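Local coordinates for protein chitinase A (Cycas revoluta, PDB 4MNK) that probably hydrolyses chitin as a plant class V chitinase of glycoside hydrolase family 18, and here holds bound chitin oligosaccharide, at residues F9-S14 and F327-Q332; L269-I274 and N331-A336; F18-I23 and E56-T61. All blocks are in the same frame, centred on the assembly; numbering follows the deposited sequence.

Interaction 1: residues F9-S14 and F327-Q332. With NAG (2-acetamido-2-deoxy-beta-D-glucopyranose), chain B; NAG (2-acetamido-2-deoxy-beta-D-glucopyranose), chain C; NAG (2-acetamido-2-deoxy-beta-D-glucopyranose), chain D.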
loop_
_atom_site.group_PDB
_atom_site.type_symbol
_atom_site.label_atom_id
_atom_site.label_comp_id
_atom_site.label_asym_id
_atom_site.label_seq_id
_atom_site.Cartn_x
_atom_site.Cartn_y
_atom_site.Cartn_z
ATOM N N PHE A 9 5.882 -1.402 3.649
ATOM C CA PHE A 9 6.111 0.011 3.366
ATOM C C PHE A 9 6.548 0.746 4.622
ATOM O O PHE A 9 5.874 0.670 5.654
ATOM C CB PHE A 9 4.830 0.665 2.847
ATOM C CG PHE A 9 4.528 0.360 1.412
ATOM C CD1 PHE A 9 3.915 -0.837 1.054
ATOM C CD2 PHE A 9 4.840 1.278 0.413
ATOM C CE1 PHE A 9 3.633 -1.123 -0.277
ATOM C CE2 PHE A 9 4.556 1.003 -0.921
ATOM C CZ PHE A 9 3.951 -0.202 -1.264
ATOM N N TRP A 10 7.669 1.461 4.527
ATOM C CA TRP A 10 8.143 2.325 5.607
ATOM C C TRP A 10 8.005 3.781 5.191
ATOM O O TRP A 10 8.629 4.203 4.214
ATOM C CB TRP A 10 9.599 2.027 5.968
ATOM C CG TRP A 10 10.091 2.914 7.079
ATOM C CD1 TRP A 10 9.838 2.764 8.410
ATOM C CD2 TRP A 10 10.884 4.107 6.952
ATOM N NE1 TRP A 10 10.434 3.777 9.123
ATOM C CE2 TRP A 10 11.080 4.617 8.255
ATOM C CE3 TRP A 10 11.450 4.790 5.865
ATOM C CZ2 TRP A 10 11.822 5.779 8.505
ATOM C CZ3 TRP A 10 12.189 5.946 6.115
ATOM C CH2 TRP A 10 12.367 6.425 7.426
ATOM N N PRO A 11 7.197 4.560 5.931
ATOM C CA PRO A 11 7.027 5.959 5.579
ATOM C C PRO A 11 8.044 6.851 6.286
ATOM O O PRO A 11 8.224 6.760 7.507
ATOM C CB PRO A 11 5.607 6.257 6.050
ATOM C CG PRO A 11 5.413 5.361 7.237
ATOM C CD PRO A 11 6.362 4.187 7.089
ATOM N N ALA A 12 8.701 7.709 5.512
ATOM C CA ALA A 12 9.756 8.580 6.029
ATOM C C ALA A 12 9.317 9.506 7.170
ATOM O O ALA A 12 10.143 9.894 7.994
ATOM C CB ALA A 12 10.387 9.375 4.899
ATOM N N TYR A 13 8.025 9.833 7.230
ATOM C CA TYR A 13 7.497 10.710 8.287
ATOM C C TYR A 13 7.733 10.141 9.686
ATOM O O TYR A 13 7.751 10.884 10.667
ATOM C CB TYR A 13 5.996 11.017 8.080
ATOM C CG TYR A 13 5.036 9.900 8.481
ATOM C CD1 TYR A 13 4.829 9.574 9.824
ATOM C CD2 TYR A 13 4.320 9.189 7.519
ATOM C CE1 TYR A 13 3.962 8.555 10.197
ATOM C CE2 TYR A 13 3.439 8.170 7.883
ATOM C CZ TYR A 13 3.270 7.857 9.224
ATOM O OH TYR A 13 2.411 6.849 9.607
ATOM N N SER A 14 7.912 8.822 9.770
ATOM C CA SER A 14 7.965 8.129 11.054
ATOM C C SER A 14 9.373 7.992 11.633
ATOM O O SER A 14 9.549 7.367 12.678
ATOM C CB SER A 14 7.309 6.747 10.935
ATOM O OG SER A 14 8.106 5.860 10.163
ATOM N N PHE A 327 2.185 -4.906 3.560
ATOM C CA PHE A 327 1.656 -4.168 4.695
ATOM C C PHE A 327 1.889 -2.673 4.528
ATOM O O PHE A 327 3.013 -2.240 4.248
ATOM C CB PHE A 327 2.328 -4.613 5.992
ATOM C CG PHE A 327 1.905 -5.969 6.474
ATOM C CD1 PHE A 327 2.777 -7.051 6.405
ATOM C CD2 PHE A 327 0.636 -6.162 7.017
ATOM C CE1 PHE A 327 2.389 -8.305 6.869
ATOM C CE2 PHE A 327 0.242 -7.413 7.484
ATOM C CZ PHE A 327 1.119 -8.484 7.410
ATOM N N TRP A 328 0.827 -1.892 4.704
ATOM C CA TRP A 328 0.954 -0.453 4.907
ATOM C C TRP A 328 0.482 -0.135 6.325
ATOM O O TRP A 328 -0.684 -0.382 6.632
ATOM C CB TRP A 328 0.102 0.355 3.912
ATOM C CG TRP A 328 0.182 1.814 4.249
ATOM C CD1 TRP A 328 -0.583 2.489 5.160
ATOM C CD2 TRP A 328 1.134 2.759 3.748
ATOM N NE1 TRP A 328 -0.177 3.799 5.241
ATOM C CE2 TRP A 328 0.874 3.992 4.384
ATOM C CE3 TRP A 328 2.173 2.687 2.810
ATOM C CZ2 TRP A 328 1.618 5.148 4.113
ATOM C CZ3 TRP A 328 2.914 3.834 2.545
ATOM C CH2 TRP A 328 2.632 5.045 3.195
ATOM N N SER A 329 1.329 0.408 7.204
ATOM C CA SER A 329 2.755 0.666 6.999
ATOM C C SER A 329 3.485 0.139 8.237
ATOM O O SER A 329 2.907 0.086 9.328
ATOM C CB SER A 329 3.024 2.164 6.788
ATOM O OG SER A 329 2.519 2.963 7.850
ATOM N N VAL A 330 4.748 -0.250 8.074
ATOM C CA VAL A 330 5.429 -1.074 9.083
ATOM C C VAL A 330 5.681 -0.393 10.432
ATOM O O VAL A 330 5.823 -1.073 11.446
ATOM C CB VAL A 330 6.728 -1.727 8.536
ATOM C CG1 VAL A 330 6.411 -2.628 7.349
ATOM C CG2 VAL A 330 7.772 -0.675 8.160
ATOM N N ASN A 331 5.727 0.936 10.439
ATOM C CA ASN A 331 5.855 1.703 11.679
ATOM C C ASN A 331 4.633 1.573 12.588
ATOM O O ASN A 331 4.708 1.888 13.773
ATOM C CB ASN A 331 6.101 3.181 11.371
ATOM C CG ASN A 331 4.945 3.821 10.625
ATOM O OD1 ASN A 331 4.356 4.804 11.077
ATOM N ND2 ASN A 331 4.605 3.256 9.484
ATOM N N GLN A 332 3.518 1.105 12.031
ATOM C CA GLN A 332 2.252 1.025 12.767
ATOM C C GLN A 332 2.087 -0.255 13.591
ATOM O O GLN A 332 1.118 -0.388 14.345
ATOM C CB GLN A 332 1.080 1.188 11.802
ATOM C CG GLN A 332 1.019 2.536 11.099
ATOM C CD GLN A 332 -0.004 2.560 9.973
ATOM O OE1 GLN A 332 -0.250 1.545 9.311
ATOM N NE2 GLN A 332 -0.600 3.720 9.745
HETATM C C1 NAG B . -3.261 4.597 0.802
HETATM C C2 NAG B . -1.860 5.185 0.583
HETATM C C3 NAG B . -1.191 5.555 1.909
HETATM C C4 NAG B . -2.131 6.261 2.890
HETATM C C5 NAG B . -3.469 5.517 2.969
HETATM C C6 NAG B . -4.479 6.176 3.911
HETATM C C7 NAG B . -0.718 3.013 0.131
HETATM C C8 NAG B . 0.230 2.298 -0.788
HETATM N N2 NAG B . -0.980 4.293 -0.171
HETATM O O1 NAG B . -3.926 4.485 -0.436
HETATM O O3 NAG B . -0.051 6.352 1.659
HETATM O O4 NAG B . -1.512 6.282 4.158
HETATM O O5 NAG B . -4.022 5.419 1.671
HETATM O O6 NAG B . -4.795 7.477 3.468
HETATM O O7 NAG B . -1.202 2.411 1.091
HETATM C C1 NAG C . -1.221 7.629 4.574
HETATM C C2 NAG C . -1.148 7.665 6.096
HETATM C C3 NAG C . -0.862 9.082 6.585
HETATM C C4 NAG C . 0.324 9.723 5.855
HETATM C C5 NAG C . 0.295 9.456 4.342
HETATM C C6 NAG C . 1.627 9.815 3.683
HETATM C C7 NAG C . -2.453 5.982 7.292
HETATM C C8 NAG C . -3.794 5.615 7.853
HETATM N N2 NAG C . -2.378 7.168 6.687
HETATM O O3 NAG C . -0.605 9.040 7.972
HETATM O O4 NAG C . 0.295 11.122 6.069
HETATM O O5 NAG C . 0.002 8.100 4.041
HETATM O O6 NAG C . 2.642 8.934 4.115
HETATM O O7 NAG C . -1.503 5.208 7.406
HETATM C C1 NAG D . 1.296 11.543 7.015
HETATM C C2 NAG D . 1.585 13.029 6.793
HETATM C C3 NAG D . 2.536 13.588 7.853
HETATM C C4 NAG D . 2.151 13.154 9.268
HETATM C C5 NAG D . 1.858 11.652 9.322
HETATM C C6 NAG D . 1.372 11.201 10.700
HETATM C C7 NAG D . 1.413 13.658 4.427
HETATM C C8 NAG D . 2.156 13.840 3.137
HETATM N N2 NAG D . 2.142 13.253 5.469
HETATM O O3 NAG D . 2.536 14.997 7.781
HETATM O O4 NAG D . 3.206 13.476 10.149
HETATM O O5 NAG D . 0.885 11.317 8.351
HETATM O O6 NAG D . 0.055 11.652 10.932
HETATM O O7 NAG D . 0.201 13.875 4.476
HETATM O O HOH W 1 1.334 5.488 7.631
HETATM O O HOH W 2 0.087 5.906 11.741
#

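Interaction 2: residues L269-I274 and N331-A336. With NAG (2-acetamido-2-deoxy-beta-D-glucopyranose), chain C.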
loop_
_atom_site.group_PDB
_atom_site.type_symbol
_atom_site.label_atom_id
_atom_site.label_comp_id
_atom_site.label_asym_id
_atom_site.label_seq_id
_atom_site.Cartn_x
_atom_site.Cartn_y
_atom_site.Cartn_z
ATOM N N LEU A 269 -6.130 4.576 13.529
ATOM C CA LEU A 269 -5.357 4.174 14.695
ATOM C C LEU A 269 -4.411 3.044 14.312
ATOM O O LEU A 269 -4.838 2.058 13.715
ATOM C CB LEU A 269 -6.306 3.711 15.798
ATOM C CG LEU A 269 -5.794 3.789 17.233
ATOM C CD1 LEU A 269 -5.372 5.211 17.571
ATOM C CD2 LEU A 269 -6.854 3.294 18.205
ATOM N N SER A 270 -3.130 3.187 14.651
ATOM C CA SER A 270 -2.132 2.161 14.334
ATOM C C SER A 270 -2.448 0.873 15.087
ATOM O O SER A 270 -3.057 0.912 16.163
ATOM C CB SER A 270 -0.731 2.638 14.705
ATOM O OG SER A 270 -0.551 2.622 16.110
ATOM N N PHE A 271 -2.036 -0.265 14.532
ATOM C CA PHE A 271 -2.212 -1.542 15.220
ATOM C C PHE A 271 -1.636 -1.505 16.635
ATOM O O PHE A 271 -2.265 -1.989 17.573
ATOM C CB PHE A 271 -1.597 -2.690 14.420
ATOM C CG PHE A 271 -1.789 -4.037 15.056
ATOM C CD1 PHE A 271 -0.729 -4.681 15.683
ATOM C CD2 PHE A 271 -3.035 -4.656 15.039
ATOM C CE1 PHE A 271 -0.907 -5.927 16.276
ATOM C CE2 PHE A 271 -3.223 -5.903 15.632
ATOM C CZ PHE A 271 -2.155 -6.537 16.248
ATOM N N SER A 272 -0.448 -0.920 16.785
ATOM C CA SER A 272 0.183 -0.803 18.099
ATOM C C SER A 272 -0.684 -0.007 19.080
ATOM O O SER A 272 -0.815 -0.387 20.247
ATOM C CB SER A 272 1.584 -0.200 17.980
ATOM O OG SER A 272 2.434 -1.078 17.264
ATOM N N GLU A 273 -1.298 1.072 18.604
ATOM C CA GLU A 273 -2.213 1.843 19.442
ATOM C C GLU A 273 -3.501 1.072 19.743
ATOM O O GLU A 273 -4.077 1.227 20.818
ATOM C CB GLU A 273 -2.511 3.219 18.839
ATOM C CG GLU A 273 -1.331 4.203 18.875
ATOM C CD GLU A 273 -0.858 4.567 20.287
ATOM O OE1 GLU A 273 -1.609 4.362 21.267
ATOM O OE2 GLU A 273 0.279 5.073 20.413
ATOM N N ILE A 274 -3.936 0.234 18.805
ATOM C CA ILE A 274 -5.087 -0.643 19.030
ATOM C C ILE A 274 -4.777 -1.677 20.115
ATOM O O ILE A 274 -5.632 -1.976 20.952
ATOM C CB ILE A 274 -5.560 -1.315 17.717
ATOM C CG1 ILE A 274 -6.100 -0.249 16.757
ATOM C CG2 ILE A 274 -6.624 -2.381 17.994
ATOM C CD1 ILE A 274 -6.268 -0.711 15.322
ATOM N N ASN A 331 5.727 0.936 10.439
ATOM C CA ASN A 331 5.855 1.703 11.679
ATOM C C ASN A 331 4.633 1.573 12.588
ATOM O O ASN A 331 4.708 1.888 13.773
ATOM C CB ASN A 331 6.101 3.181 11.371
ATOM C CG ASN A 331 4.945 3.821 10.625
ATOM O OD1 ASN A 331 4.356 4.804 11.077
ATOM N ND2 ASN A 331 4.605 3.256 9.484
ATOM N N GLN A 332 3.518 1.105 12.031
ATOM C CA GLN A 332 2.252 1.025 12.767
ATOM C C GLN A 332 2.087 -0.255 13.591
ATOM O O GLN A 332 1.118 -0.388 14.345
ATOM C CB GLN A 332 1.080 1.188 11.802
ATOM C CG GLN A 332 1.019 2.536 11.099
ATOM C CD GLN A 332 -0.004 2.560 9.973
ATOM O OE1 GLN A 332 -0.250 1.545 9.311
ATOM N NE2 GLN A 332 -0.600 3.720 9.745
ATOM N N ASP A 333 3.021 -1.191 13.431
ATOM C CA ASP A 333 3.057 -2.431 14.205
ATOM C C ASP A 333 4.479 -2.563 14.739
ATOM O O ASP A 333 5.312 -3.290 14.181
ATOM C CB ASP A 333 2.669 -3.617 13.314
ATOM C CG ASP A 333 2.525 -4.932 14.077
ATOM O OD1 ASP A 333 2.921 -5.032 15.261
ATOM O OD2 ASP A 333 2.011 -5.887 13.462
ATOM N N ILE A 334 4.756 -1.837 15.817
ATOM C CA ILE A 334 6.133 -1.674 16.287
ATOM C C ILE A 334 6.791 -2.986 16.718
ATOM O O ILE A 334 8.003 -3.144 16.574
ATOM C CB ILE A 334 6.281 -0.554 17.362
ATOM C CG1 ILE A 334 5.546 -0.910 18.659
ATOM C CG2 ILE A 334 5.809 0.791 16.804
ATOM C CD1 ILE A 334 5.928 -0.036 19.845
ATOM N N ASP A 335 5.991 -3.930 17.209
ATOM C CA ASP A 335 6.502 -5.239 17.619
ATOM C C ASP A 335 6.453 -6.280 16.495
ATOM O O ASP A 335 6.797 -7.446 16.705
ATOM C CB ASP A 335 5.757 -5.739 18.864
ATOM C CG ASP A 335 6.050 -4.900 20.097
ATOM O OD1 ASP A 335 7.234 -4.582 20.332
ATOM O OD2 ASP A 335 5.099 -4.559 20.830
ATOM N N ALA A 336 6.034 -5.842 15.307
ATOM C CA ALA A 336 5.913 -6.701 14.120
ATOM C C ALA A 336 5.096 -7.979 14.360
ATOM O O ALA A 336 5.446 -9.062 13.882
ATOM C CB ALA A 336 7.295 -7.026 13.534
HETATM C C1 NAG C . -1.221 7.629 4.574
HETATM C C2 NAG C . -1.148 7.665 6.096
HETATM C C3 NAG C . -0.862 9.082 6.585
HETATM C C4 NAG C . 0.324 9.723 5.855
HETATM C C5 NAG C . 0.295 9.456 4.342
HETATM C C6 NAG C . 1.627 9.815 3.683
HETATM C C7 NAG C . -2.453 5.982 7.292
HETATM C C8 NAG C . -3.794 5.615 7.853
HETATM N N2 NAG C . -2.378 7.168 6.687
HETATM O O3 NAG C . -0.605 9.040 7.972
HETATM O O4 NAG C . 0.295 11.122 6.069
HETATM O O5 NAG C . 0.002 8.100 4.041
HETATM O O6 NAG C . 2.642 8.934 4.115
HETATM O O7 NAG C . -1.503 5.208 7.406
HETATM O O HOH W 3 3.013 -3.732 17.668
#

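Interaction 3: residues F18-I23 and E56-T61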
loop_
_atom_site.group_PDB
_atom_site.type_symbol
_atom_site.label_atom_id
_atom_site.label_comp_id
_atom_site.label_asym_id
_atom_site.label_seq_id
_atom_site.Cartn_x
_atom_site.Cartn_y
_atom_site.Cartn_z
ATOM N N PHE A 18 10.124 5.670 14.677
ATOM C CA PHE A 18 10.361 4.347 14.107
ATOM C C PHE A 18 11.378 4.443 12.968
ATOM O O PHE A 18 11.006 4.434 11.792
ATOM C CB PHE A 18 9.042 3.728 13.625
ATOM C CG PHE A 18 9.091 2.233 13.451
ATOM C CD1 PHE A 18 8.865 1.383 14.530
ATOM C CD2 PHE A 18 9.347 1.673 12.203
ATOM C CE1 PHE A 18 8.902 0.001 14.370
ATOM C CE2 PHE A 18 9.382 0.295 12.033
ATOM C CZ PHE A 18 9.161 -0.543 13.117
ATOM N N PRO A 19 12.675 4.551 13.310
ATOM C CA PRO A 19 13.700 4.597 12.268
ATOM C C PRO A 19 13.801 3.252 11.538
ATOM O O PRO A 19 13.338 2.240 12.063
ATOM C CB PRO A 19 14.983 4.899 13.050
ATOM C CG PRO A 19 14.717 4.400 14.422
ATOM C CD PRO A 19 13.259 4.632 14.663
ATOM N N PRO A 20 14.391 3.238 10.327
ATOM C CA PRO A 20 14.491 1.983 9.573
ATOM C C PRO A 20 15.155 0.836 10.340
ATOM O O PRO A 20 14.858 -0.331 10.080
ATOM C CB PRO A 20 15.321 2.383 8.351
ATOM C CG PRO A 20 14.970 3.818 8.148
ATOM C CD PRO A 20 14.880 4.384 9.537
ATOM N N SER A 21 16.027 1.167 11.291
ATOM C CA SER A 21 16.693 0.159 12.115
ATOM C C SER A 21 15.727 -0.688 12.952
ATOM O O SER A 21 16.082 -1.782 13.387
ATOM C CB SER A 21 17.735 0.815 13.024
ATOM O OG SER A 21 17.122 1.734 13.913
ATOM N N LYS A 22 14.514 -0.179 13.163
ATOM C CA LYS A 22 13.502 -0.873 13.960
ATOM C C LYS A 22 12.681 -1.887 13.164
ATOM O O LYS A 22 11.979 -2.709 13.756
ATOM C CB LYS A 22 12.569 0.130 14.641
ATOM C CG LYS A 22 13.196 0.864 15.814
ATOM C CD LYS A 22 12.142 1.614 16.614
ATOM C CE LYS A 22 12.703 2.134 17.927
ATOM N NZ LYS A 22 12.953 1.039 18.902
ATOM N N ILE A 23 12.764 -1.828 11.835
ATOM C CA ILE A 23 12.038 -2.764 10.973
ATOM C C ILE A 23 12.607 -4.167 11.136
ATOM O O ILE A 23 13.819 -4.364 11.030
ATOM C CB ILE A 23 12.128 -2.366 9.479
ATOM C CG1 ILE A 23 11.583 -0.949 9.252
ATOM C CG2 ILE A 23 11.391 -3.388 8.602
ATOM C CD1 ILE A 23 11.931 -0.363 7.893
ATOM N N GLU A 56 19.463 7.445 1.805
ATOM C CA GLU A 56 20.689 6.713 1.508
ATOM C C GLU A 56 20.915 5.554 2.480
ATOM O O GLU A 56 21.310 4.460 2.072
ATOM C CB GLU A 56 21.896 7.653 1.537
ATOM C CG GLU A 56 23.216 6.932 1.299
ATOM C CD GLU A 56 24.448 7.780 1.550
ATOM O OE1 GLU A 56 25.552 7.252 1.318
ATOM O OE2 GLU A 56 24.330 8.949 1.973
ATOM N N ASP A 57 20.667 5.798 3.763
ATOM C CA ASP A 57 20.960 4.809 4.794
ATOM C C ASP A 57 19.924 3.695 4.877
ATOM O O ASP A 57 20.194 2.643 5.451
ATOM C CB ASP A 57 21.095 5.480 6.165
ATOM C CG ASP A 57 22.374 6.289 6.314
ATOM O OD1 ASP A 57 23.246 6.251 5.417
ATOM O OD2 ASP A 57 22.503 6.966 7.355
ATOM N N PHE A 58 18.744 3.929 4.304
ATOM C CA PHE A 58 17.620 2.997 4.414
ATOM C C PHE A 58 17.998 1.568 4.028
ATOM O O PHE A 58 17.790 0.632 4.803
ATOM C CB PHE A 58 16.438 3.485 3.570
ATOM C CG PHE A 58 15.223 2.596 3.646
ATOM C CD1 PHE A 58 14.339 2.696 4.718
ATOM C CD2 PHE A 58 14.953 1.671 2.640
ATOM C CE1 PHE A 58 13.214 1.886 4.793
ATOM C CE2 PHE A 58 13.828 0.854 2.708
ATOM C CZ PHE A 58 12.955 0.964 3.785
ATOM N N THR A 59 18.547 1.400 2.827
ATOM C CA THR A 59 18.791 0.058 2.301
ATOM C C THR A 59 19.909 -0.691 3.046
ATOM O O THR A 59 19.684 -1.819 3.488
ATOM C CB THR A 59 18.964 0.059 0.762
ATOM O OG1 THR A 59 17.789 0.624 0.163
ATOM C CG2 THR A 59 19.168 -1.352 0.234
ATOM N N PRO A 60 21.097 -0.066 3.222
ATOM C CA PRO A 60 22.112 -0.737 4.044
ATOM C C PRO A 60 21.612 -1.084 5.451
ATOM O O PRO A 60 21.945 -2.147 5.973
ATOM C CB PRO A 60 23.253 0.284 4.107
ATOM C CG PRO A 60 23.088 1.097 2.874
ATOM C CD PRO A 60 21.612 1.194 2.650
ATOM N N THR A 61 20.797 -0.212 6.044
ATOM C CA THR A 61 20.273 -0.460 7.385
ATOM C C THR A 61 19.364 -1.686 7.436
ATOM O O THR A 61 19.581 -2.584 8.254
ATOM C CB THR A 61 19.543 0.771 7.961
ATOM O OG1 THR A 61 20.503 1.795 8.230
ATOM C CG2 THR A 61 18.815 0.432 9.259
#

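Interaction 1: residues F9-S14 and F327-Q332
Phe-9 and Phe-327 lie on parallel neighbouring strands, 5-11 and 324-328, the first and last of the TIM barrel, so this seam closes it. Phe-9 N donates to Phe-327 O (3.0 Å), and Val-330 N returns a nearly straight bond to Phe-9 O (2.8 Å, 170° at the hydrogen). Between those two bonds the chain passes through a cis peptide joining Trp-328 and Ser-329.

Trp-328 carries its CG anti to the backbone N (chi1 175°), which brings the indole to Phe-9; the two side chains cross at about a right angle, with the ring planes 53° apart, and the CE3 corner of Trp-328 reaches Phe-9 CB at 3.3 Å. One indole face receives C3 of NAG (chain B), and Ser-329 CB sits over the other. At Asn-331 the amide lies against the Pro-11 ring, while its ND2 donates to Ser-329 OG at 2.7 Å.

The sugar side gathers on one atom, O7 of NAG (chain C). Trp-328 NE1 donates to O7 at 2.9 Å, Gln-332 NE2 adds a more bent bond, and water 1, also bonded to Tyr-13 OH and Ser-329 OG, gives a third. Tyr-13 lays one face under C5 of NAG (chain D), which is 3.6 Å above the ring plane. Three donors should fix the acetamido carbonyl firmly, with the aromatic faces contributing CH-pi packing along the oligosaccharide, as expected for a chitin-binding cleft.

Interaction 2: residues L269-I274 and N331-A336
Ser-272 meets Gln-332 where helix 271-279 begins, and the carbonyl of Gln-332 is the acceptor on which the contact turns. Ser-272 N donates to Gln-332 O at 2.9 Å with an angle of 163° at the hydrogen. The hydroxyl, Ser-272 OG, stands 3.3 Å from the same Gln-332 O, a weak bond that is not settled. Phe-271 N also lies near this oxygen, but at a poor angle, and the backbone of Phe-271 is hydrogen-bonded to that of Leu-240. Just before the helix, Ser-270 is its N-cap: its OG accepts from Glu-273 N at 3.0 Å, and its CB rests on Gln-332 CB.

Water 3 ties the hydroxyl of Ser-272 to the turn opposite. It bonds Ser-272 OG, donates to Asp-333 OD1 at 2.7 Å, and accepts from Asp-335 N. The type I turn from Asp-333 to Ala-336 has its own bond, Ala-336 N to Asp-333 O.

Asp-333 holds its CG anti to the backbone N (chi1 -173°), running beside the Phe-271 side chain in the same direction, with CG 3.6 Å from Phe-271 CD1 and the carboxylate turned 52° from the ring. Both oxygens are used: OD1 bonds Ile-337 N and OD2 bonds Leu-338 N, at the start of helix 337-346. An alanine in place of Asp-333 is likely to leave those two amides and water 3 without their acceptor, and the flank of Phe-271 without its neighbour. Two helix starts thus meet at the loop after the last barrel strand, consistent with the junction in family 18 chitinases between the TIM barrel and the alpha+beta insertion that follows its seventh strand.

Interaction 3: residues F18-I23 and E56-T61
Pro-20 and Phe-58 make the main apolar touch between the loop 18-23 and helix 52-63. Pro-20 CG comes to the edge of the phenyl ring, near its plane, and stops 3.7 Å from Phe-58 CD1. Ile-23 reaches the neighbouring corner of that ring, the two side chains crossing at about a right angle, with Ile-23 CD1 lying 4.0 Å from Phe-58 CE1. Phe-58 gets there because its CG is anti to the backbone N (chi1 -179°), which swings the ring off the helix toward the loop. Trp-10 of strand 5-11 meets the Phe-58 ring and also touches both Pro-20 and Ile-23, so the three side chains share one indole.

A second apolar touch is made by a methyl. Thr-61 CG2 sits over the backbone of the 3-10 turn 20-22, 3.5 Å from Ser-21 N and 3.9 Å from Ser-21 CB.

In the TIM barrel this is packing on the outer layer: the loop follows strand 5-11 and leads on to strand 30-36, and the helix comes after that second strand.

Among the polar groups, Thr-61 OG1 donates to Asp-57 O at 2.9 Å, approaching from above the carbonyl plane, and Thr-61 N uses the same oxygen. With the hydroxyl turned back along the helix, the methyl is the branch presented to the loop. In the loop, Lys-22 N bonds Pro-19 O and Ile-23 N bonds Pro-20 O. Arg-64 spans the two segments, its NH1 on Ser-21 O and its NH2 on Thr-61 O.

Interaction 1 is the buried one, in the barrel wall beside the sugar; interactions 2 and 3 are only partly buried and lie on different flanks of it. Residues 331-332 belong to both 1 and 2, so the loop leaving the last strand faces the cleft on one side and helix 271-279 on the other. Interaction 3 reaches interaction 1 through Trp-10, whose NE1 is probably hydrogen-bonded to Phe-18 O, and Phe-18 also packs on Asn-331 and Ile-334. The chemistry shifts with place: strand bonds and sugar-directed donors at the centre, helix-start amides and a water in interaction 2, apolar side-chain packing in interaction 3.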